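Long-range contacts in shikimate dehydrogenase (NADP(+)) (Peptoclostridium difficile, PDB 5DZS), which probably catalyses the reversible NADPH-dependent reduction of 3-dehydroshikimate to shikimate, the fourth of seven steps on the pathway to chorismate: residues B[71-76]-B[92-97]; B[49-54]-B[88-93]; B[120-125]-B[171-176]. All coordinates share one frame; numbering follows the deposited sequence.

Contact 1 of 3, residues B[71-76]-B[92-97]; sequences YLDFIS and ENMLYG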
ATOM      1  N   TYR B  71     -15.842   6.034 -12.397  1.00 22.86           N
ATOM      2  CA  TYR B  71     -16.127   7.084 -11.438  1.00 22.30           C
ATOM      3  C   TYR B  71     -14.947   7.371 -10.541  1.00 23.68           C
ATOM      4  O   TYR B  71     -15.037   8.250  -9.688  1.00 28.95           O
ATOM      5  CB  TYR B  71     -17.336   6.717 -10.563  1.00 22.00           C
ATOM      6  CG  TYR B  71     -18.587   6.476 -11.374  1.00 23.65           C
ATOM      7  CD1 TYR B  71     -19.293   7.542 -11.925  1.00 23.69           C
ATOM      8  CD2 TYR B  71     -19.047   5.195 -11.615  1.00 26.04           C
ATOM      9  CE1 TYR B  71     -20.435   7.324 -12.667  1.00 26.79           C
ATOM     10  CE2 TYR B  71     -20.194   4.978 -12.360  1.00 28.60           C
ATOM     11  CZ  TYR B  71     -20.861   6.042 -12.894  1.00 27.08           C
ATOM     12  OH  TYR B  71     -21.988   5.840 -13.633  1.00 31.12           O
ATOM     13  N   LEU B  72     -13.848   6.632 -10.712  1.00 21.12           N
ATOM     14  CA  LEU B  72     -12.693   6.815  -9.860  1.00 22.86           C
ATOM     15  C   LEU B  72     -11.643   7.741 -10.460  1.00 22.87           C
ATOM     16  O   LEU B  72     -11.538   7.894 -11.683  1.00 25.27           O
ATOM     17  CB  LEU B  72     -12.078   5.435  -9.542  1.00 24.04           C
ATOM     18  CG  LEU B  72     -13.094   4.396  -9.082  1.00 23.51           C
ATOM     19  CD1 LEU B  72     -12.411   3.075  -8.778  1.00 28.42           C
ATOM     20  CD2 LEU B  72     -13.885   4.882  -7.866  1.00 26.32           C
ATOM     21  N   ASP B  73     -10.857   8.376  -9.594  1.00 20.96           N
ATOM     22  CA  ASP B  73      -9.850   9.278 -10.017  1.00 21.70           C
ATOM     23  C   ASP B  73      -8.531   8.602 -10.372  1.00 22.11           C
ATOM     24  O   ASP B  73      -7.870   8.999 -11.334  1.00 23.09           O
ATOM     25  CB  ASP B  73      -9.639  10.343  -8.955  1.00 22.87           C
ATOM     26  CG  ASP B  73     -10.885  11.152  -8.721  1.00 24.38           C
ATOM     27  OD1 ASP B  73     -11.150  12.039  -9.595  1.00 29.67           O
ATOM     28  OD2 ASP B  73     -11.582  10.975  -7.707  1.00 23.81           O
ATOM     29  N   PHE B  74      -8.169   7.568  -9.601  1.00 20.36           N
ATOM     30  CA  PHE B  74      -6.932   6.862  -9.792  1.00 19.96           C
ATOM     31  C   PHE B  74      -7.206   5.388  -9.596  1.00 20.06           C
ATOM     32  O   PHE B  74      -7.953   5.026  -8.696  1.00 21.15           O
ATOM     33  CB  PHE B  74      -5.858   7.324  -8.794  1.00 21.57           C
ATOM     34  CG  PHE B  74      -5.615   8.800  -8.820  1.00 22.72           C
ATOM     35  CD1 PHE B  74      -4.893   9.363  -9.855  1.00 24.82           C
ATOM     36  CD2 PHE B  74      -6.128   9.626  -7.820  1.00 22.86           C
ATOM     37  CE1 PHE B  74      -4.679  10.741  -9.897  1.00 24.75           C
ATOM     38  CE2 PHE B  74      -5.893  10.977  -7.864  1.00 25.30           C
ATOM     39  CZ  PHE B  74      -5.194  11.530  -8.894  1.00 24.96           C
ATOM     40  N   ILE B  75      -6.624   4.562 -10.445  1.00 21.23           N
ATOM     41  CA  ILE B  75      -6.747   3.116 -10.379  1.00 21.14           C
ATOM     42  C   ILE B  75      -5.372   2.474 -10.245  1.00 21.09           C
ATOM     43  O   ILE B  75      -4.464   2.708 -11.057  1.00 22.00           O
ATOM     44  CB  ILE B  75      -7.504   2.567 -11.586  1.00 25.84           C
ATOM     45  CG1 ILE B  75      -8.891   3.254 -11.648  1.00 30.89           C
ATOM     46  CG2 ILE B  75      -7.639   1.056 -11.467  1.00 25.68           C
ATOM     47  CD1 ILE B  75      -9.756   2.857 -12.814  1.00 35.84           C
ATOM     48  N   SER B  76      -5.210   1.690  -9.187  1.00 18.86           N
ATOM     49  CA  SER B  76      -3.935   1.023  -8.919  1.00 19.72           C
ATOM     50  C   SER B  76      -3.615   0.054 -10.064  1.00 20.04           C
ATOM     51  O   SER B  76      -4.504  -0.529 -10.666  1.00 21.61           O
ATOM     52  CB  SER B  76      -4.044   0.369  -7.543  1.00 20.49           C
ATOM     53  OG  SER B  76      -2.819  -0.193  -7.132  1.00 22.29           O
ATOM     54  N   GLU B  92      -8.402  13.218   0.285  1.00 23.21           N
ATOM     55  CA  GLU B  92      -8.379  14.565  -0.274  1.00 26.01           C
ATOM     56  C   GLU B  92      -9.375  14.734  -1.432  1.00 23.19           C
ATOM     57  O   GLU B  92      -9.064  15.278  -2.489  1.00 25.55           O
ATOM     58  CB  GLU B  92      -6.946  14.959  -0.661  1.00 29.61           C
ATOM     59  CG  GLU B  92      -6.017  15.207   0.534  1.00 32.68           C
ATOM     60  CD  GLU B  92      -5.484  13.960   1.234  1.00 42.31           C
ATOM     61  OE1 GLU B  92      -4.861  13.098   0.565  1.00 45.40           O
ATOM     62  OE2 GLU B  92      -5.599  13.883   2.489  1.00 46.72           O
ATOM     63  N   ASN B  93     -10.580  14.225  -1.209  1.00 22.39           N
ATOM     64  CA  ASN B  93     -11.707  14.330  -2.121  1.00 22.18           C
ATOM     65  C   ASN B  93     -11.554  13.605  -3.453  1.00 22.81           C
ATOM     66  O   ASN B  93     -12.300  13.876  -4.409  1.00 24.29           O
ATOM     67  CB  ASN B  93     -12.066  15.818  -2.362  1.00 24.91           C
ATOM     68  CG  ASN B  93     -13.538  16.026  -2.625  1.00 26.90           C
ATOM     69  OD1 ASN B  93     -14.388  15.472  -1.932  1.00 27.43           O
ATOM     70  ND2 ASN B  93     -13.845  16.860  -3.608  1.00 32.37           N
ATOM     71  N   MET B  94     -10.601  12.664  -3.487  0.50 21.13           N
ATOM     72  CA  MET B  94     -10.327  11.849  -4.656  0.50 20.84           C
ATOM     73  C   MET B  94     -10.574  10.392  -4.300  0.50 18.79           C
ATOM     74  O   MET B  94     -10.442   9.997  -3.141  0.50 17.60           O
ATOM     75  CB  MET B  94      -8.871  12.020  -5.103  0.50 22.92           C
ATOM     76  CG  MET B  94      -8.525  13.427  -5.533  0.50 25.63           C
ATOM     77  SD  MET B  94      -9.375  13.910  -7.042  0.50 30.01           S
ATOM     78  CE  MET B  94      -8.259  13.245  -8.253  0.50 31.69           C
ATOM     79  N   LEU B  95     -10.954   9.602  -5.297  1.00 18.83           N
ATOM     80  CA  LEU B  95     -11.183   8.173  -5.114  1.00 17.42           C
ATOM     81  C   LEU B  95     -10.130   7.336  -5.833  1.00 17.75           C
ATOM     82  O   LEU B  95      -9.887   7.518  -7.027  1.00 18.40           O
ATOM     83  CB  LEU B  95     -12.580   7.758  -5.597  1.00 19.06           C
ATOM     84  CG  LEU B  95     -13.729   8.452  -4.860  1.00 19.53           C
ATOM     85  CD1 LEU B  95     -15.062   7.999  -5.462  1.00 23.75           C
ATOM     86  CD2 LEU B  95     -13.698   8.210  -3.381  1.00 21.15           C
ATOM     87  N   TYR B  96      -9.536   6.410  -5.075  1.00 16.17           N
ATOM     88  CA  TYR B  96      -8.503   5.482  -5.528  1.00 16.25           C
ATOM     89  C   TYR B  96      -9.068   4.087  -5.513  1.00 16.61           C
ATOM     90  O   TYR B  96      -9.640   3.649  -4.494  1.00 17.65           O
ATOM     91  CB  TYR B  96      -7.297   5.518  -4.588  1.00 15.82           C
ATOM     92  CG  TYR B  96      -6.526   6.826  -4.595  1.00 17.86           C
ATOM     93  CD1 TYR B  96      -7.027   7.966  -3.982  1.00 17.99           C
ATOM     94  CD2 TYR B  96      -5.282   6.895  -5.170  1.00 18.95           C
ATOM     95  CE1 TYR B  96      -6.320   9.149  -4.015  1.00 19.55           C
ATOM     96  CE2 TYR B  96      -4.568   8.064  -5.170  1.00 20.99           C
ATOM     97  CZ  TYR B  96      -5.096   9.184  -4.611  1.00 20.80           C
ATOM     98  OH  TYR B  96      -4.377  10.382  -4.587  1.00 25.17           O
ATOM     99  N   GLY B  97      -8.924   3.384  -6.611  1.00 16.92           N
ATOM    100  CA  GLY B  97      -9.403   2.016  -6.752  1.00 16.82           C
ATOM    101  C   GLY B  97      -8.300   0.972  -6.721  1.00 16.58           C
ATOM    102  O   GLY B  97      -7.262   1.136  -7.394  1.00 18.10           O
TER

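Contact 2 of 3, residues B[49-54]-B[88-93]; sequences AIKLLG and ILLREN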
ATOM      1  N   ALA B  49     -21.671  10.826  -3.137  1.00 17.51           N
ATOM      2  CA  ALA B  49     -22.109  10.589  -1.755  1.00 17.50           C
ATOM      3  C   ALA B  49     -20.942  10.215  -0.856  1.00 17.81           C
ATOM      4  O   ALA B  49     -20.862  10.684   0.281  1.00 17.13           O
ATOM      5  CB  ALA B  49     -23.197   9.552  -1.698  1.00 18.37           C
ATOM      6  N   ILE B  50     -20.023   9.369  -1.347  0.50 16.12           N
ATOM      7  CA  ILE B  50     -18.816   9.012  -0.571  0.50 15.84           C
ATOM      8  C   ILE B  50     -18.039  10.269  -0.225  0.50 16.30           C
ATOM      9  O   ILE B  50     -17.631  10.505   0.914  0.50 16.43           O
ATOM     10  CB  ILE B  50     -17.901   8.062  -1.379  0.50 15.89           C
ATOM     11  CG1 ILE B  50     -18.451   6.651  -1.313  0.50 16.42           C
ATOM     12  CG2 ILE B  50     -16.462   8.151  -0.887  0.50 16.11           C
ATOM     13  CD1 ILE B  50     -17.750   5.680  -2.273  0.50 15.71           C
ATOM     14  N   LYS B  51     -17.791  11.089  -1.230  1.00 16.79           N
ATOM     15  CA  LYS B  51     -17.051  12.322  -1.028  1.00 17.86           C
ATOM     16  C   LYS B  51     -17.768  13.259  -0.078  1.00 17.65           C
ATOM     17  O   LYS B  51     -17.147  13.830   0.830  1.00 19.63           O
ATOM     18  CB  LYS B  51     -16.784  13.027  -2.382  1.00 19.32           C
ATOM     19  CG  LYS B  51     -15.862  12.244  -3.277  1.00 21.24           C
ATOM     20  CD  LYS B  51     -15.877  12.821  -4.696  1.00 24.93           C
ATOM     21  CE  LYS B  51     -15.099  11.964  -5.655  1.00 27.46           C
ATOM     22  NZ  LYS B  51     -15.357  12.453  -7.059  1.00 32.44           N
ATOM     23  N   LEU B  52     -19.075  13.435  -0.261  1.00 17.26           N
ATOM     24  CA  LEU B  52     -19.824  14.380   0.546  1.00 17.48           C
ATOM     25  C   LEU B  52     -19.791  14.021   2.035  1.00 17.60           C
ATOM     26  O   LEU B  52     -19.560  14.876   2.875  1.00 18.14           O
ATOM     27  CB  LEU B  52     -21.287  14.456   0.071  1.00 18.90           C
ATOM     28  CG  LEU B  52     -22.115  15.512   0.797  1.00 19.29           C
ATOM     29  CD1 LEU B  52     -21.739  16.921   0.395  1.00 20.76           C
ATOM     30  CD2 LEU B  52     -23.610  15.261   0.564  1.00 20.18           C
ATOM     31  N   LEU B  53     -20.021  12.751   2.314  1.00 17.00           N
ATOM     32  CA  LEU B  53     -20.151  12.265   3.686  1.00 16.72           C
ATOM     33  C   LEU B  53     -18.839  11.761   4.270  1.00 16.81           C
ATOM     34  O   LEU B  53     -18.807  11.340   5.431  1.00 17.29           O
ATOM     35  CB  LEU B  53     -21.279  11.233   3.802  1.00 17.69           C
ATOM     36  CG  LEU B  53     -22.683  11.697   3.402  1.00 18.54           C
ATOM     37  CD1 LEU B  53     -23.724  10.609   3.639  1.00 21.54           C
ATOM     38  CD2 LEU B  53     -23.056  12.934   4.167  1.00 20.22           C
ATOM     39  N   GLY B  54     -17.740  11.835   3.511  1.00 16.18           N
ATOM     40  CA  GLY B  54     -16.449  11.430   4.066  1.00 15.94           C
ATOM     41  C   GLY B  54     -16.341   9.978   4.424  1.00 17.35           C
ATOM     42  O   GLY B  54     -15.777   9.648   5.472  1.00 19.10           O
ATOM     43  N   ILE B  88     -12.143   0.732  -2.612  1.00 15.38           N
ATOM     44  CA  ILE B  88     -12.018   2.155  -2.923  1.00 15.51           C
ATOM     45  C   ILE B  88     -11.578   2.908  -1.659  1.00 16.59           C
ATOM     46  O   ILE B  88     -12.106   2.628  -0.555  1.00 15.58           O
ATOM     47  CB  ILE B  88     -13.353   2.739  -3.429  1.00 16.81           C
ATOM     48  CG1 ILE B  88     -13.723   2.107  -4.783  1.00 19.25           C
ATOM     49  CG2 ILE B  88     -13.324   4.269  -3.546  1.00 18.35           C
ATOM     50  CD1 ILE B  88     -15.116   2.422  -5.290  1.00 19.52           C
ATOM     51  N   LEU B  89     -10.670   3.855  -1.819  1.00 15.79           N
ATOM     52  CA  LEU B  89     -10.168   4.706  -0.735  1.00 15.04           C
ATOM     53  C   LEU B  89     -10.429   6.162  -1.117  1.00 15.58           C
ATOM     54  O   LEU B  89     -10.113   6.587  -2.234  1.00 16.36           O
ATOM     55  CB  LEU B  89      -8.672   4.504  -0.561  1.00 15.87           C
ATOM     56  CG  LEU B  89      -7.941   5.473   0.378  1.00 17.00           C
ATOM     57  CD1 LEU B  89      -8.439   5.486   1.814  1.00 18.27           C
ATOM     58  CD2 LEU B  89      -6.456   5.146   0.348  1.00 20.05           C
ATOM     59  N   LEU B  90     -10.983   6.935  -0.186  1.00 15.41           N
ATOM     60  CA  LEU B  90     -11.172   8.386  -0.313  1.00 16.24           C
ATOM     61  C   LEU B  90     -10.039   9.114   0.400  1.00 16.77           C
ATOM     62  O   LEU B  90      -9.822   8.923   1.592  1.00 18.08           O
ATOM     63  CB  LEU B  90     -12.502   8.810   0.341  1.00 16.36           C
ATOM     64  CG  LEU B  90     -12.760  10.314   0.461  1.00 17.11           C
ATOM     65  CD1 LEU B  90     -13.025  10.935  -0.901  1.00 18.22           C
ATOM     66  CD2 LEU B  90     -13.953  10.542   1.416  1.00 17.53           C
ATOM     67  N   ARG B  91      -9.322   9.952  -0.341  1.00 18.36           N
ATOM     68  CA  ARG B  91      -8.295  10.824   0.219  1.00 19.72           C
ATOM     69  C   ARG B  91      -8.308  12.137  -0.497  1.00 21.40           C
ATOM     70  O   ARG B  91      -8.249  12.188  -1.719  1.00 20.83           O
ATOM     71  CB  ARG B  91      -6.891  10.192   0.116  1.00 22.26           C
ATOM     72  CG  ARG B  91      -6.596   9.042   1.035  1.00 23.73           C
ATOM     73  CD  ARG B  91      -6.588   9.416   2.508  1.00 27.51           C
ATOM     74  NE  ARG B  91      -6.335   8.216   3.304  1.00 36.92           N
ATOM     75  CZ  ARG B  91      -6.581   8.114   4.609  1.00 42.30           C
ATOM     76  NH1 ARG B  91      -7.067   9.153   5.293  1.00 45.20           N
ATOM     77  NH2 ARG B  91      -6.342   6.965   5.232  1.00 44.20           N
ATOM     78  N   GLU B  92      -8.402  13.218   0.285  1.00 23.21           N
ATOM     79  CA  GLU B  92      -8.379  14.565  -0.274  1.00 26.01           C
ATOM     80  C   GLU B  92      -9.375  14.734  -1.432  1.00 23.19           C
ATOM     81  O   GLU B  92      -9.064  15.278  -2.489  1.00 25.55           O
ATOM     82  CB  GLU B  92      -6.946  14.959  -0.661  1.00 29.61           C
ATOM     83  CG  GLU B  92      -6.017  15.207   0.534  1.00 32.68           C
ATOM     84  CD  GLU B  92      -5.484  13.960   1.234  1.00 42.31           C
ATOM     85  OE1 GLU B  92      -4.861  13.098   0.565  1.00 45.40           O
ATOM     86  OE2 GLU B  92      -5.599  13.883   2.489  1.00 46.72           O
ATOM     87  N   ASN B  93     -10.580  14.225  -1.209  1.00 22.39           N
ATOM     88  CA  ASN B  93     -11.707  14.330  -2.121  1.00 22.18           C
ATOM     89  C   ASN B  93     -11.554  13.605  -3.453  1.00 22.81           C
ATOM     90  O   ASN B  93     -12.300  13.876  -4.409  1.00 24.29           O
ATOM     91  CB  ASN B  93     -12.066  15.818  -2.362  1.00 24.91           C
ATOM     92  CG  ASN B  93     -13.538  16.026  -2.625  1.00 26.90           C
ATOM     93  OD1 ASN B  93     -14.388  15.472  -1.932  1.00 27.43           O
ATOM     94  ND2 ASN B  93     -13.845  16.860  -3.608  1.00 32.37           N
TER
HETATM   95  O   HOH W   1     -14.413  14.460   0.616  0.50 22.54           O
HETATM   96  O   HOH W   2     -16.368  16.853  -0.455  1.00 33.77           O

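Contact 3 of 3, residues B[120-125]-B[171-176]; sequences VAVILG and KHIKGD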
ATOM      1  N   VAL B 120      -4.452 -28.205 -15.202  1.00 45.99           N
ATOM      2  CA  VAL B 120      -5.545 -27.828 -16.090  1.00 45.45           C
ATOM      3  C   VAL B 120      -6.653 -27.320 -15.186  1.00 42.32           C
ATOM      4  O   VAL B 120      -7.031 -27.995 -14.224  1.00 40.99           O
ATOM      5  CB  VAL B 120      -6.066 -29.027 -16.918  1.00 48.55           C
ATOM      6  CG1 VAL B 120      -7.235 -28.605 -17.806  1.00 47.22           C
ATOM      7  CG2 VAL B 120      -4.948 -29.632 -17.757  1.00 51.71           C
ATOM      8  N   ALA B 121      -7.160 -26.124 -15.474  1.00 40.95           N
ATOM      9  CA  ALA B 121      -8.221 -25.536 -14.658  1.00 37.89           C
ATOM     10  C   ALA B 121      -9.314 -24.924 -15.502  1.00 36.15           C
ATOM     11  O   ALA B 121      -9.095 -24.495 -16.645  1.00 36.50           O
ATOM     12  CB  ALA B 121      -7.650 -24.487 -13.713  1.00 36.76           C
ATOM     13  N   VAL B 122     -10.500 -24.891 -14.911  1.00 35.18           N
ATOM     14  CA  VAL B 122     -11.656 -24.286 -15.513  1.00 33.81           C
ATOM     15  C   VAL B 122     -12.207 -23.275 -14.524  1.00 31.63           C
ATOM     16  O   VAL B 122     -12.368 -23.582 -13.341  1.00 30.09           O
ATOM     17  CB  VAL B 122     -12.758 -25.313 -15.816  1.00 36.12           C
ATOM     18  CG1 VAL B 122     -14.052 -24.619 -16.243  1.00 36.13           C
ATOM     19  CG2 VAL B 122     -12.284 -26.278 -16.881  1.00 37.96           C
ATOM     20  N   ILE B 123     -12.458 -22.065 -15.012  1.00 32.07           N
ATOM     21  CA  ILE B 123     -13.112 -21.029 -14.218  1.00 30.76           C
ATOM     22  C   ILE B 123     -14.550 -20.930 -14.705  1.00 29.37           C
ATOM     23  O   ILE B 123     -14.798 -20.808 -15.915  1.00 30.43           O
ATOM     24  CB  ILE B 123     -12.473 -19.643 -14.404  1.00 30.21           C
ATOM     25  CG1 ILE B 123     -11.037 -19.637 -13.870  1.00 31.73           C
ATOM     26  CG2 ILE B 123     -13.318 -18.580 -13.689  1.00 30.54           C
ATOM     27  CD1 ILE B 123     -10.228 -18.429 -14.290  1.00 33.65           C
ATOM     28  N   LEU B 124     -15.495 -20.982 -13.774  1.00 28.68           N
ATOM     29  CA  LEU B 124     -16.900 -20.826 -14.095  1.00 30.93           C
ATOM     30  C   LEU B 124     -17.300 -19.373 -13.903  1.00 32.42           C
ATOM     31  O   LEU B 124     -17.203 -18.843 -12.781  1.00 32.76           O
ATOM     32  CB  LEU B 124     -17.765 -21.686 -13.183  1.00 31.51           C
ATOM     33  CG  LEU B 124     -17.454 -23.175 -13.134  1.00 32.45           C
ATOM     34  CD1 LEU B 124     -18.334 -23.833 -12.087  1.00 34.63           C
ATOM     35  CD2 LEU B 124     -17.645 -23.789 -14.514  1.00 34.69           C
ATOM     36  N   GLY B 125     -17.739 -18.735 -14.989  1.00 33.53           N
ATOM     37  CA  GLY B 125     -18.200 -17.352 -14.947  1.00 35.66           C
ATOM     38  C   GLY B 125     -17.218 -16.352 -15.513  1.00 35.67           C
ATOM     39  O   GLY B 125     -16.034 -16.657 -15.695  1.00 37.43           O
ATOM     40  N   LYS B 171     -18.873 -30.176 -20.783  1.00 49.65           N
ATOM     41  CA  LYS B 171     -19.242 -31.559 -20.514  1.00 54.52           C
ATOM     42  C   LYS B 171     -18.138 -32.540 -20.901  1.00 56.75           C
ATOM     43  O   LYS B 171     -18.034 -33.616 -20.310  1.00 60.19           O
ATOM     44  CB  LYS B 171     -20.520 -31.939 -21.271  1.00 56.26           C
ATOM     45  CG  LYS B 171     -21.775 -31.181 -20.874  1.00 56.30           C
ATOM     46  CD  LYS B 171     -22.980 -31.701 -21.657  1.00 60.58           C
ATOM     47  CE  LYS B 171     -24.242 -30.929 -21.304  1.00 62.20           C
ATOM     48  NZ  LYS B 171     -25.419 -31.364 -22.103  1.00 66.10           N
ATOM     49  N   HIS B 172     -17.314 -32.162 -21.879  1.00 56.38           N
ATOM     50  CA  HIS B 172     -16.235 -33.032 -22.369  1.00 61.32           C
ATOM     51  C   HIS B 172     -14.834 -32.628 -21.903  1.00 58.73           C
ATOM     52  O   HIS B 172     -13.845 -33.135 -22.427  1.00 61.14           O
ATOM     53  CB  HIS B 172     -16.261 -33.073 -23.903  1.00 62.73           C
ATOM     54  CG  HIS B 172     -17.632 -33.237 -24.473  1.00 66.93           C
ATOM     55  ND1 HIS B 172     -18.306 -34.439 -24.460  1.00 70.18           N
ATOM     56  CD2 HIS B 172     -18.459 -32.347 -25.071  1.00 67.80           C
ATOM     57  CE1 HIS B 172     -19.492 -34.281 -25.020  1.00 72.65           C
ATOM     58  NE2 HIS B 172     -19.609 -33.022 -25.401  1.00 71.41           N
ATOM     59  N   ILE B 173     -14.736 -31.715 -20.938  1.00 54.60           N
ATOM     60  CA  ILE B 173     -13.422 -31.304 -20.432  1.00 55.86           C
ATOM     61  C   ILE B 173     -13.099 -32.003 -19.119  1.00 55.87           C
ATOM     62  O   ILE B 173     -13.921 -32.043 -18.194  1.00 56.72           O
ATOM     63  CB  ILE B 173     -13.304 -29.768 -20.232  1.00 53.23           C
ATOM     64  CG1 ILE B 173     -13.034 -29.057 -21.560  1.00 56.57           C
ATOM     65  CG2 ILE B 173     -12.101 -29.428 -19.360  1.00 52.25           C
ATOM     66  CD1 ILE B 173     -14.092 -29.259 -22.610  1.00 57.30           C
ATOM     67  N   LYS B 174     -11.883 -32.528 -19.043  1.00 56.73           N
ATOM     68  CA  LYS B 174     -11.386 -33.178 -17.842  1.00 60.84           C
ATOM     69  C   LYS B 174     -10.170 -32.367 -17.378  1.00 59.66           C
ATOM     70  O   LYS B 174      -9.309 -32.018 -18.185  1.00 63.32           O
ATOM     71  CB  LYS B 174     -11.003 -34.630 -18.132  1.00 67.45           C
ATOM     72  CG  LYS B 174     -12.095 -35.413 -18.858  1.00 71.42           C
ATOM     73  CD  LYS B 174     -11.700 -36.844 -19.212  1.00 78.10           C
ATOM     74  CE  LYS B 174     -11.816 -37.814 -18.042  1.00 80.56           C
ATOM     75  NZ  LYS B 174     -10.872 -37.556 -16.921  1.00 80.08           N
ATOM     76  N   GLY B 175     -10.107 -32.050 -16.091  1.00 53.11           N
ATOM     77  CA  GLY B 175      -8.983 -31.280 -15.571  1.00 51.39           C
ATOM     78  C   GLY B 175      -8.726 -31.478 -14.094  1.00 51.34           C
ATOM     79  O   GLY B 175      -9.349 -32.316 -13.445  1.00 56.74           O
ATOM     80  N   ASP B 176      -7.795 -30.692 -13.569  1.00 46.28           N
ATOM     81  CA  ASP B 176      -7.422 -30.750 -12.159  1.00 46.75           C
ATOM     82  C   ASP B 176      -8.333 -29.917 -11.270  1.00 42.13           C
ATOM     83  O   ASP B 176      -8.866 -30.407 -10.278  1.00 43.49           O
ATOM     84  CB  ASP B 176      -5.991 -30.230 -11.987  1.00 46.27           C
ATOM     85  CG  ASP B 176      -4.973 -31.101 -12.684  1.00 50.54           C
ATOM     86  OD1 ASP B 176      -4.715 -32.209 -12.176  1.00 54.53           O
ATOM     87  OD2 ASP B 176      -4.414 -30.672 -13.718  1.00 52.56           O
TER

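Contact 1 of 3, residues B[71-76]-B[92-97]
The Phe74 and Tyr96 side chains lie next to each other and point the same way on one face of a sheet. Their ring planes are inclined by 32° with the centroids 4.8 Å apart, an oblique pairing in which Phe74 CD2 sits over one face of the Tyr96 ring, displaced toward its rim, and comes within 3.4 Å of Tyr96 CZ. As bridge partners they leave the same face of the sheet, and with CG anti to the carbonyl carbon in both, chi1 -55° in Phe74 and -67° in Tyr96, the two rings are tilted alike. Met94 has two deposited conformers; in the one described, bends at chi2 and chi3 fold its chain across Asp73, and its methyl CE lies toward Phe74 CE2 and Asp73 CB, a contact less certain than the others. Asp73 turns its carboxylate to the backbone: OD2 accepts Leu95 N at 2.8 Å through its anti lone pair in a nearly straight bond.

These residues join the short edge strand 74-75 in parallel to strand 94-98 of the mixed sheet in the substrate-binding domain. Leu95 O is gripped twice, by Asp73 N and by Phe74 N at 3.1 Å, both in its carbonyl plane. Phe74 O then takes Gly97 N at 2.8 Å, while Ser76 N reaches Gly97 O at 2.8 Å, almost in line with the C=O bond.

On the Leu72 side the packing is aliphatic. Leu72 and Leu95 cross at about a right angle, with Leu72 CD2 3.9 Å from Leu95 CB, and Leu72 CD1 rests against Gly97 CA, close in on the bare backbone. Leu95 continues onto Ile50 of helix 46-53, whereas Phe74 and Tyr96 pack on Lys80 of the second subunit.

Contact 2 of 3, residues B[49-54]-B[88-93]
The last turn of helix 46-53 lies beside the end of strand 87-91 and the turn after it, the backbones coming nearest at Lys51 and Asn93, whose CA atoms are 5.8 Å apart. This is helix-on-sheet packing in the substrate-binding domain, and no direct hydrogen bond crosses it. Leu90 carries most of the apolar contact: its CD2 meets Ile50 O at 3.7 Å and Gly54 CA at the same distance, while CD1 touches Lys51 CG. The Leu90 CG is anti to the backbone N (chi1 172°), and its two methyls divide between the helix backbone and the lysine chain. The Ile50 and Leu90 side chains run antiparallel alongside one another, with CG2 of Ile50, in one of its two deposited conformers, 4.2 Å from Leu90 CD2. Gly54, with positive phi, forms the Schellman motif after the helix, and its CA remains against Leu90.

Lys51 stretches out beyond CG and passes Asn93 at about a right angle, Lys51 CB 3.5 Å from Asn93 OD1 and CE 3.6 Å from Asn93 O. Its ammonium group goes on to a salt bridge with Asp47. Water links the polar backbone of the helix to the turn: one molecule lies 2.8 Å from Lys51 O and 2.7 Å from Asn93 OD1.

Contact 3 of 3, residues B[120-125]-B[171-176]
Two hydrogen bonds tie Val120 to Asp176. The carboxylate oxygen Asp176 OD2 accepts Val120 N at 2.9 Å with its anti lone pair, the bond fairly straight at 162°. In return Asp176 N donates to Val120 O, also at 2.9 Å, but this bond is more bent and its donor is tilted from the carbonyl plane. With CG anti to its own carbonyl carbon, chi1 -64°, Asp176 holds its carboxylate beside its backbone N, and one residue thus serves both the N-H and the C=O of Val120.

Apolar contacts are few. Val120 CG1 lies 3.9 Å from Gly175 CA. Farther along, the Val122 and Ile173 side chains approach at a slant, touching through their CG2 methyls at 4.0 Å.

Segment 171-176 is the irregular approach to strand 177-180, which runs parallel to strand 120-124 in the six-stranded sheet of the nucleotide-binding, Rossmann-type domain. Backbone bonds from Val120 and Val122 to Ile177 carry the pairing onward, Ala121 bonds to strand 144-149 on the other flank, and Ile123 packs on helix 128-139, while Tyr146 receives Val120, Val122 and Ile173.

How the contacts relate
Contacts 1 and 2 belong to one unit, with centres 9 Å apart, and share Glu92 and Asn93 in the turn between the neighbouring strands 87-91 and 94-98. They meet where Leu95 packs on Leu90 and where Tyr96 O and Leu89 N form a probable hydrogen bond. Both also border the second subunit of the homodimer. Along the chain contact 2 opens first and contact 1 next, and both close on the same stretch before contact 3 begins. Contact 3 lies on the opposite side of the chain's centre, in the parallel sheet of the nucleotide-binding domain, its centre about 36 Å from that of contact 1 and 41 Å from that of contact 2. The three thus sample both domains, between which shikimate dehydrogenases form their active-site cleft.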